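Long-range contacts in EmGH1 (PDB 5Z87), which probably hydrolyses beta-glucosidic bonds, as a bacterial beta-glucosidase of glycosyl hydrolase family 3: residues 201-206 and 726-731; 686-691 and 742-747. One frame throughout, in Å; residues are numbered along the deposited sequence.

How the contacts relate
Both contacts involve the C-terminal fibronectin type III-like domain, and their centres lie about 15 Å apart. Contact 1 sets helix 201-216, in the family's N-terminal TIM-barrel region, against strand 724-733 at the edge of the five-stranded sheet; contact 2 pairs strands 689-697 and 738-745 in the three-stranded sheet. Along the chain the segments alternate: 201-206, 686-691, 726-731, 742-747. Strands 724-733 and 738-745 are consecutive but belong to different sheets, and they pack directly, with R726 CB 3.7 Å from L745 CD2 and F743 CE1 3.7 Å from F728 N. One contact thus ties domain to domain, while the other builds the sheet behind that interface.

Contact 1. Residues 201-206 and 726-731; sequences PHVVTV and RGFQKV
This is an interdomain helix-on-strand contact, in which H202, V203 and V206 at the start of helix 201-216 meet R726, G727 and F728 of strand 724-733, an outer strand of the five-stranded sheet. The short axes approach to 8.6 Å at 64°, so the helix crosses the strand steeply, and 240 Å² is buried. H202 carries much of it. With CG anti to the backbone N (chi1 175°), its imidazole extends to the strand and lays one face on the backbone where R726 joins G727: R726 C sits over the ring centre, and H202 CE1 comes 3.4 Å from R726 O. V206 CG2, from the same helix, covers the opposite face near the rim, which sandwiches the ring. H202 NE2 lies 2.9 Å from the O of water 1. That water accepts from F728 N at 3.3 Å, a bridge from side chain to strand backbone. H202 ND1 and R726 NH1 each hydrogen-bond to bound di(hydroxyethyl)ether, probably from the crystallisation liquor; R726 also forms a salt bridge with E724. The F728 ring, its CG set between backbone N and carbonyl carbon, reaches back to the helix. Its CD2 lies at the edge of the imidazole, 4.0 Å from H202 CD2, and the two planes stand at 83° in an oblique pairing. Farther round the phenyl, F728 CE2 meets V203 CG2 at 4.1 Å and F728 CZ meets V206 CG1 at 4.0 Å, while F153 completes the apolar cluster with an edge-to-face contact. Beneath H202, R726 and G727 both face L709 of strand 703-713. That pairing is a classic beta bulge, here in the strand by which the fibronectin type III-like domain docks against the helix of the TIM-barrel region.

Contact 2. Residues 686-691 and 742-747; sequences QDRLRV and QFELGP
R688 turns CG away from its carbonyl carbon and bends at chi3 (65°), while E744 stays extended from a CG anti to its backbone N (chi1 -161°), and the two side chains cross at about a right angle. E744 belongs to, and R688 directly precedes, an antiparallel strand pair, 689-691 with 742-745, in the three-stranded sheet of the fibronectin type III-like domain. L689-L745 and V691-F743 are hydrogen-bonded pairs, each joined by two backbone hydrogen bonds, and R690-E744 between them is a non-hydrogen-bonded pair. The face with L689, V691, F743 and L745 packs on strands 703-713 and 764-771 of the other sheet, the core of a beta-sandwich. R690 and E744 occupy the reverse face, where R690 NE forms a salt bridge with E679. Past the strand end, P747 CG rests 3.6 Å from Q686 OE1. The R688 guanidinium spreads one face over the L745-G746 peptide, and its NH1 has a second acidic partner in E748. R688 NE lies 2.8 Å from E744 OE1 in a salt bridge whose N-H...O angle is 147°, with the acceptor in the guanidinium plane and using its anti lone pair.

Contact 1. Residues 201-206 and 726-731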
ATOM      1  N   PRO A 201      11.174   2.092  13.756  1.00 25.40           N
ATOM      2  CA  PRO A 201      10.653   1.708  15.083  1.00 16.98           C
ATOM      3  C   PRO A 201      11.587   2.061  16.223  1.00 24.42           C
ATOM      4  O   PRO A 201      11.116   2.518  17.278  1.00 19.25           O
ATOM      5  CB  PRO A 201      10.449   0.195  14.949  1.00 22.18           C
ATOM      6  CG  PRO A 201      10.215  -0.019  13.464  1.00 18.60           C
ATOM      7  CD  PRO A 201      11.186   0.950  12.820  1.00 22.37           C
ATOM      8  N   HIS A 202      12.900   1.899  16.046  1.00 19.80           N
ATOM      9  CA  HIS A 202      13.809   2.214  17.148  1.00 19.38           C
ATOM     10  C   HIS A 202      13.800   3.705  17.474  1.00 20.88           C
ATOM     11  O   HIS A 202      13.740   4.086  18.649  1.00 21.59           O
ATOM     12  CB  HIS A 202      15.230   1.750  16.828  1.00 20.60           C
ATOM     13  CG  HIS A 202      16.233   2.137  17.868  1.00 25.86           C
ATOM     14  ND1 HIS A 202      16.404   1.427  19.039  1.00 29.80           N
ATOM     15  CD2 HIS A 202      17.102   3.177  17.928  1.00 24.54           C
ATOM     16  CE1 HIS A 202      17.345   2.001  19.767  1.00 23.70           C
ATOM     17  NE2 HIS A 202      17.787   3.064  19.116  1.00 26.17           N
ATOM     18  N   VAL A 203      13.848   4.559  16.447  1.00 21.49           N
ATOM     19  CA  VAL A 203      13.834   6.003  16.666  1.00 21.29           C
ATOM     20  C   VAL A 203      12.536   6.431  17.340  1.00 21.30           C
ATOM     21  O   VAL A 203      12.546   7.205  18.308  1.00 23.63           O
ATOM     22  CB  VAL A 203      14.054   6.754  15.336  1.00 18.21           C
ATOM     23  CG1 VAL A 203      13.555   8.194  15.443  1.00 16.44           C
ATOM     24  CG2 VAL A 203      15.536   6.707  14.923  1.00 12.33           C
ATOM     25  N   VAL A 204      11.397   5.945  16.839  1.00 19.28           N
ATOM     26  CA  VAL A 204      10.119   6.349  17.419  1.00 18.69           C
ATOM     27  C   VAL A 204       9.991   5.823  18.846  1.00 18.23           C
ATOM     28  O   VAL A 204       9.424   6.496  19.715  1.00 19.81           O
ATOM     29  CB  VAL A 204       8.956   5.879  16.522  1.00 20.39           C
ATOM     30  CG1 VAL A 204       7.623   6.171  17.167  1.00 17.88           C
ATOM     31  CG2 VAL A 204       9.021   6.557  15.177  1.00 23.36           C
ATOM     32  N   THR A 205      10.560   4.648  19.119  1.00 16.57           N
ATOM     33  CA  THR A 205      10.542   4.081  20.464  1.00 21.22           C
ATOM     34  C   THR A 205      11.409   4.898  21.412  1.00 26.27           C
ATOM     35  O   THR A 205      10.997   5.221  22.534  1.00 21.96           O
ATOM     36  CB  THR A 205      11.013   2.626  20.408  1.00 19.34           C
ATOM     37  OG1 THR A 205      10.028   1.853  19.715  1.00 18.17           O
ATOM     38  CG2 THR A 205      11.230   2.047  21.805  1.00 19.95           C
ATOM     39  N   VAL A 206      12.614   5.251  20.966  1.00 23.00           N
ATOM     40  CA  VAL A 206      13.503   6.063  21.786  1.00 19.67           C
ATOM     41  C   VAL A 206      12.886   7.431  22.028  1.00 23.66           C
ATOM     42  O   VAL A 206      12.906   7.951  23.150  1.00 27.16           O
ATOM     43  CB  VAL A 206      14.882   6.168  21.112  1.00 28.73           C
ATOM     44  CG1 VAL A 206      15.676   7.309  21.715  1.00 26.03           C
ATOM     45  CG2 VAL A 206      15.627   4.840  21.233  1.00 22.31           C
ATOM     46  N   ARG A 726      19.181  -0.486  15.483  1.00 21.29           N
ATOM     47  CA  ARG A 726      19.150  -0.905  16.873  1.00 23.22           C
ATOM     48  C   ARG A 726      19.874   0.052  17.809  1.00 27.05           C
ATOM     49  O   ARG A 726      19.815  -0.156  19.023  1.00 26.97           O
ATOM     50  CB  ARG A 726      19.747  -2.316  17.027  1.00 23.29           C
ATOM     51  CG  ARG A 726      18.881  -3.425  16.423  1.00 26.40           C
ATOM     52  CD  ARG A 726      17.546  -3.464  17.142  1.00 26.72           C
ATOM     53  NE  ARG A 726      16.650  -4.528  16.695  1.00 23.22           N
ATOM     54  CZ  ARG A 726      15.684  -4.358  15.796  1.00 29.99           C
ATOM     55  NH1 ARG A 726      15.526  -3.177  15.216  1.00 27.18           N
ATOM     56  NH2 ARG A 726      14.892  -5.372  15.452  1.00 28.75           N
ATOM     57  N   GLY A 727      20.544   1.085  17.297  1.00 23.84           N
ATOM     58  CA  GLY A 727      21.171   2.083  18.148  1.00 26.96           C
ATOM     59  C   GLY A 727      21.614   3.297  17.358  1.00 25.62           C
ATOM     60  O   GLY A 727      21.788   3.241  16.137  1.00 22.36           O
ATOM     61  N   PHE A 728      21.783   4.408  18.076  1.00 26.96           N
ATOM     62  CA  PHE A 728      22.423   5.584  17.498  1.00 23.09           C
ATOM     63  C   PHE A 728      23.033   6.426  18.610  1.00 27.72           C
ATOM     64  O   PHE A 728      22.622   6.353  19.771  1.00 25.92           O
ATOM     65  CB  PHE A 728      21.450   6.421  16.656  1.00 20.17           C
ATOM     66  CG  PHE A 728      20.361   7.087  17.450  1.00 25.00           C
ATOM     67  CD1 PHE A 728      20.620   8.220  18.218  1.00 20.02           C
ATOM     68  CD2 PHE A 728      19.066   6.596  17.407  1.00 20.23           C
ATOM     69  CE1 PHE A 728      19.607   8.833  18.945  1.00 23.56           C
ATOM     70  CE2 PHE A 728      18.046   7.212  18.124  1.00 25.24           C
ATOM     71  CZ  PHE A 728      18.319   8.338  18.893  1.00 20.88           C
ATOM     72  N   GLN A 729      23.992   7.262  18.225  1.00 26.90           N
ATOM     73  CA  GLN A 729      24.693   8.130  19.162  1.00 23.36           C
ATOM     74  C   GLN A 729      25.193   9.356  18.415  1.00 22.61           C
ATOM     75  O   GLN A 729      26.055   9.237  17.543  1.00 23.37           O
ATOM     76  CB  GLN A 729      25.859   7.391  19.804  1.00 23.44           C
ATOM     77  CG  GLN A 729      26.605   8.196  20.857  1.00 22.19           C
ATOM     78  CD  GLN A 729      25.688   8.718  21.934  1.00 35.54           C
ATOM     79  OE1 GLN A 729      25.190   7.950  22.764  1.00 45.50           O
ATOM     80  NE2 GLN A 729      25.436  10.029  21.920  1.00 32.03           N
ATOM     81  N   LYS A 730      24.663  10.527  18.740  1.00 21.38           N
ATOM     82  CA  LYS A 730      25.250  11.759  18.232  1.00 21.85           C
ATOM     83  C   LYS A 730      26.554  12.037  18.979  1.00 26.98           C
ATOM     84  O   LYS A 730      26.604  11.942  20.209  1.00 30.46           O
ATOM     85  CB  LYS A 730      24.271  12.923  18.378  1.00 19.13           C
ATOM     86  CG  LYS A 730      24.569  14.083  17.430  1.00 22.38           C
ATOM     87  CD  LYS A 730      23.448  15.088  17.400  1.00 22.26           C
ATOM     88  CE  LYS A 730      23.278  15.678  16.019  1.00 22.41           C
ATOM     89  NZ  LYS A 730      22.182  16.669  15.957  1.00 19.10           N
ATOM     90  N   VAL A 731      27.624  12.315  18.233  1.00 26.17           N
ATOM     91  CA  VAL A 731      28.918  12.657  18.815  1.00 20.44           C
ATOM     92  C   VAL A 731      29.331  14.039  18.330  1.00 30.99           C
ATOM     93  O   VAL A 731      28.950  14.484  17.242  1.00 28.43           O
ATOM     94  CB  VAL A 731      30.027  11.635  18.487  1.00 27.82           C
ATOM     95  CG1 VAL A 731      29.674  10.280  19.050  1.00 25.88           C
ATOM     96  CG2 VAL A 731      30.262  11.562  16.983  1.00 27.72           C
TER
HETATM   97  O   HOH W   1      19.788   4.546  20.677  1.00 23.16           O

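Contact 2. Residues 686-691 and 742-747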
ATOM      1  N   GLN A 686      20.782 -15.750  25.128  1.00 34.75           N
ATOM      2  CA  GLN A 686      20.343 -14.740  26.085  1.00 35.11           C
ATOM      3  C   GLN A 686      21.418 -13.719  26.438  1.00 31.91           C
ATOM      4  O   GLN A 686      21.166 -12.848  27.274  1.00 36.57           O
ATOM      5  CB  GLN A 686      19.831 -15.420  27.356  1.00 33.18           C
ATOM      6  CG  GLN A 686      18.532 -16.188  27.117  1.00 39.37           C
ATOM      7  CD  GLN A 686      17.459 -15.328  26.436  1.00 58.93           C
ATOM      8  OE1 GLN A 686      17.180 -14.199  26.863  1.00 53.91           O
ATOM      9  NE2 GLN A 686      16.861 -15.861  25.365  1.00 48.87           N
ATOM     10  N   ASP A 687      22.587 -13.781  25.812  1.00 29.89           N
ATOM     11  CA  ASP A 687      23.680 -12.881  26.155  1.00 29.12           C
ATOM     12  C   ASP A 687      23.488 -11.498  25.553  1.00 32.89           C
ATOM     13  O   ASP A 687      22.836 -11.328  24.518  1.00 31.01           O
ATOM     14  CB  ASP A 687      25.015 -13.436  25.665  1.00 32.27           C
ATOM     15  CG  ASP A 687      25.408 -14.693  26.384  1.00 35.91           C
ATOM     16  OD1 ASP A 687      24.760 -15.000  27.406  1.00 39.78           O
ATOM     17  OD2 ASP A 687      26.360 -15.367  25.935  1.00 37.20           O
ATOM     18  N   ARG A 688      24.080 -10.507  26.215  1.00 28.88           N
ATOM     19  CA  ARG A 688      24.271  -9.182  25.649  1.00 25.61           C
ATOM     20  C   ARG A 688      25.663  -9.088  25.027  1.00 31.98           C
ATOM     21  O   ARG A 688      26.582  -9.816  25.409  1.00 33.88           O
ATOM     22  CB  ARG A 688      24.088  -8.103  26.716  1.00 33.20           C
ATOM     23  CG  ARG A 688      22.736  -8.180  27.410  1.00 41.29           C
ATOM     24  CD  ARG A 688      22.436  -6.931  28.206  1.00 32.98           C
ATOM     25  NE  ARG A 688      22.289  -5.748  27.363  1.00 41.57           N
ATOM     26  CZ  ARG A 688      21.193  -5.436  26.675  1.00 36.53           C
ATOM     27  NH1 ARG A 688      20.127  -6.227  26.706  1.00 42.25           N
ATOM     28  NH2 ARG A 688      21.166  -4.329  25.947  1.00 37.51           N
ATOM     29  N   LEU A 689      25.814  -8.181  24.063  1.00 30.40           N
ATOM     30  CA  LEU A 689      27.038  -8.066  23.281  1.00 30.38           C
ATOM     31  C   LEU A 689      27.443  -6.605  23.162  1.00 31.12           C
ATOM     32  O   LEU A 689      26.631  -5.755  22.783  1.00 26.45           O
ATOM     33  CB  LEU A 689      26.856  -8.664  21.883  1.00 25.98           C
ATOM     34  CG  LEU A 689      28.059  -8.546  20.945  1.00 33.67           C
ATOM     35  CD1 LEU A 689      29.157  -9.507  21.381  1.00 27.89           C
ATOM     36  CD2 LEU A 689      27.649  -8.817  19.508  1.00 26.68           C
ATOM     37  N   ARG A 690      28.697  -6.315  23.468  1.00 25.93           N
ATOM     38  CA  ARG A 690      29.220  -4.975  23.273  1.00 32.88           C
ATOM     39  C   ARG A 690      29.790  -4.836  21.863  1.00 27.86           C
ATOM     40  O   ARG A 690      30.448  -5.746  21.353  1.00 24.97           O
ATOM     41  CB  ARG A 690      30.284  -4.666  24.324  1.00 29.06           C
ATOM     42  CG  ARG A 690      29.749  -4.790  25.741  1.00 43.37           C
ATOM     43  CD  ARG A 690      30.557  -3.956  26.709  1.00 36.45           C
ATOM     44  NE  ARG A 690      31.837  -4.588  26.989  1.00 57.97           N
ATOM     45  CZ  ARG A 690      32.693  -4.171  27.916  1.00 70.57           C
ATOM     46  NH1 ARG A 690      32.408  -3.102  28.655  1.00 65.49           N
ATOM     47  NH2 ARG A 690      33.838  -4.820  28.096  1.00 65.49           N
ATOM     48  N   VAL A 691      29.508  -3.700  21.231  1.00 23.47           N
ATOM     49  CA  VAL A 691      30.009  -3.387  19.900  1.00 25.15           C
ATOM     50  C   VAL A 691      30.517  -1.948  19.906  1.00 28.19           C
ATOM     51  O   VAL A 691      29.840  -1.054  20.420  1.00 26.18           O
ATOM     52  CB  VAL A 691      28.921  -3.580  18.826  1.00 26.21           C
ATOM     53  CG1 VAL A 691      29.443  -3.143  17.465  1.00 25.61           C
ATOM     54  CG2 VAL A 691      28.475  -5.039  18.774  1.00 19.44           C
ATOM     55  N   GLN A 742      30.373   3.313  21.994  1.00 33.92           N
ATOM     56  CA  GLN A 742      30.068   1.994  22.531  1.00 28.88           C
ATOM     57  C   GLN A 742      28.569   1.745  22.436  1.00 29.38           C
ATOM     58  O   GLN A 742      27.768   2.602  22.820  1.00 28.16           O
ATOM     59  CB  GLN A 742      30.541   1.876  23.982  1.00 33.48           C
ATOM     60  CG  GLN A 742      32.049   2.048  24.147  1.00 27.24           C
ATOM     61  CD  GLN A 742      32.816   0.794  23.772  1.00 28.96           C
ATOM     62  OE1 GLN A 742      32.254  -0.300  23.716  1.00 35.14           O
ATOM     63  NE2 GLN A 742      34.108   0.944  23.517  1.00 28.06           N
ATOM     64  N   PHE A 743      28.197   0.583  21.906  1.00 25.07           N
ATOM     65  CA  PHE A 743      26.817   0.119  21.907  1.00 26.64           C
ATOM     66  C   PHE A 743      26.727  -1.225  22.620  1.00 25.83           C
ATOM     67  O   PHE A 743      27.707  -1.975  22.724  1.00 25.86           O
ATOM     68  CB  PHE A 743      26.267  -0.040  20.481  1.00 21.35           C
ATOM     69  CG  PHE A 743      26.257   1.225  19.674  1.00 22.45           C
ATOM     70  CD1 PHE A 743      25.220   2.127  19.797  1.00 21.58           C
ATOM     71  CD2 PHE A 743      27.264   1.490  18.764  1.00 24.42           C
ATOM     72  CE1 PHE A 743      25.193   3.293  19.040  1.00 23.36           C
ATOM     73  CE2 PHE A 743      27.243   2.648  18.008  1.00 27.21           C
ATOM     74  CZ  PHE A 743      26.203   3.550  18.148  1.00 24.37           C
ATOM     75  N   GLU A 744      25.529  -1.559  23.077  1.00 27.20           N
ATOM     76  CA  GLU A 744      25.309  -2.889  23.631  1.00 34.03           C
ATOM     77  C   GLU A 744      23.997  -3.435  23.096  1.00 27.00           C
ATOM     78  O   GLU A 744      22.967  -2.757  23.158  1.00 33.83           O
ATOM     79  CB  GLU A 744      25.307  -2.877  25.169  1.00 28.46           C
ATOM     80  CG  GLU A 744      25.548  -4.269  25.770  1.00 39.41           C
ATOM     81  CD  GLU A 744      25.717  -4.270  27.286  1.00 39.60           C
ATOM     82  OE1 GLU A 744      24.752  -4.632  27.986  1.00 48.14           O
ATOM     83  OE2 GLU A 744      26.816  -3.927  27.777  1.00 53.55           O
ATOM     84  N   LEU A 745      24.042  -4.656  22.572  1.00 21.11           N
ATOM     85  CA  LEU A 745      22.880  -5.324  22.011  1.00 26.31           C
ATOM     86  C   LEU A 745      22.539  -6.554  22.838  1.00 32.65           C
ATOM     87  O   LEU A 745      23.407  -7.144  23.489  1.00 28.34           O
ATOM     88  CB  LEU A 745      23.145  -5.720  20.554  1.00 25.81           C
ATOM     89  CG  LEU A 745      23.271  -4.514  19.634  1.00 25.26           C
ATOM     90  CD1 LEU A 745      23.680  -4.955  18.253  1.00 31.71           C
ATOM     91  CD2 LEU A 745      21.947  -3.806  19.602  1.00 22.66           C
ATOM     92  N   GLY A 746      21.270  -6.945  22.808  1.00 35.62           N
ATOM     93  CA  GLY A 746      20.837  -8.136  23.504  1.00 26.76           C
ATOM     94  C   GLY A 746      19.699  -8.872  22.823  1.00 28.32           C
ATOM     95  O   GLY A 746      19.342  -8.599  21.668  1.00 25.11           O
ATOM     96  N   PRO A 747      19.103  -9.824  23.551  1.00 32.42           N
ATOM     97  CA  PRO A 747      18.016 -10.648  22.981  1.00 25.54           C
ATOM     98  C   PRO A 747      16.882  -9.856  22.359  1.00 26.38           C
ATOM     99  O   PRO A 747      16.341 -10.259  21.324  1.00 21.77           O
ATOM    100  CB  PRO A 747      17.515 -11.440  24.198  1.00 27.32           C
ATOM    101  CG  PRO A 747      18.686 -11.491  25.122  1.00 31.49           C
ATOM    102  CD  PRO A 747      19.389 -10.171  24.955  1.00 29.58           C
TER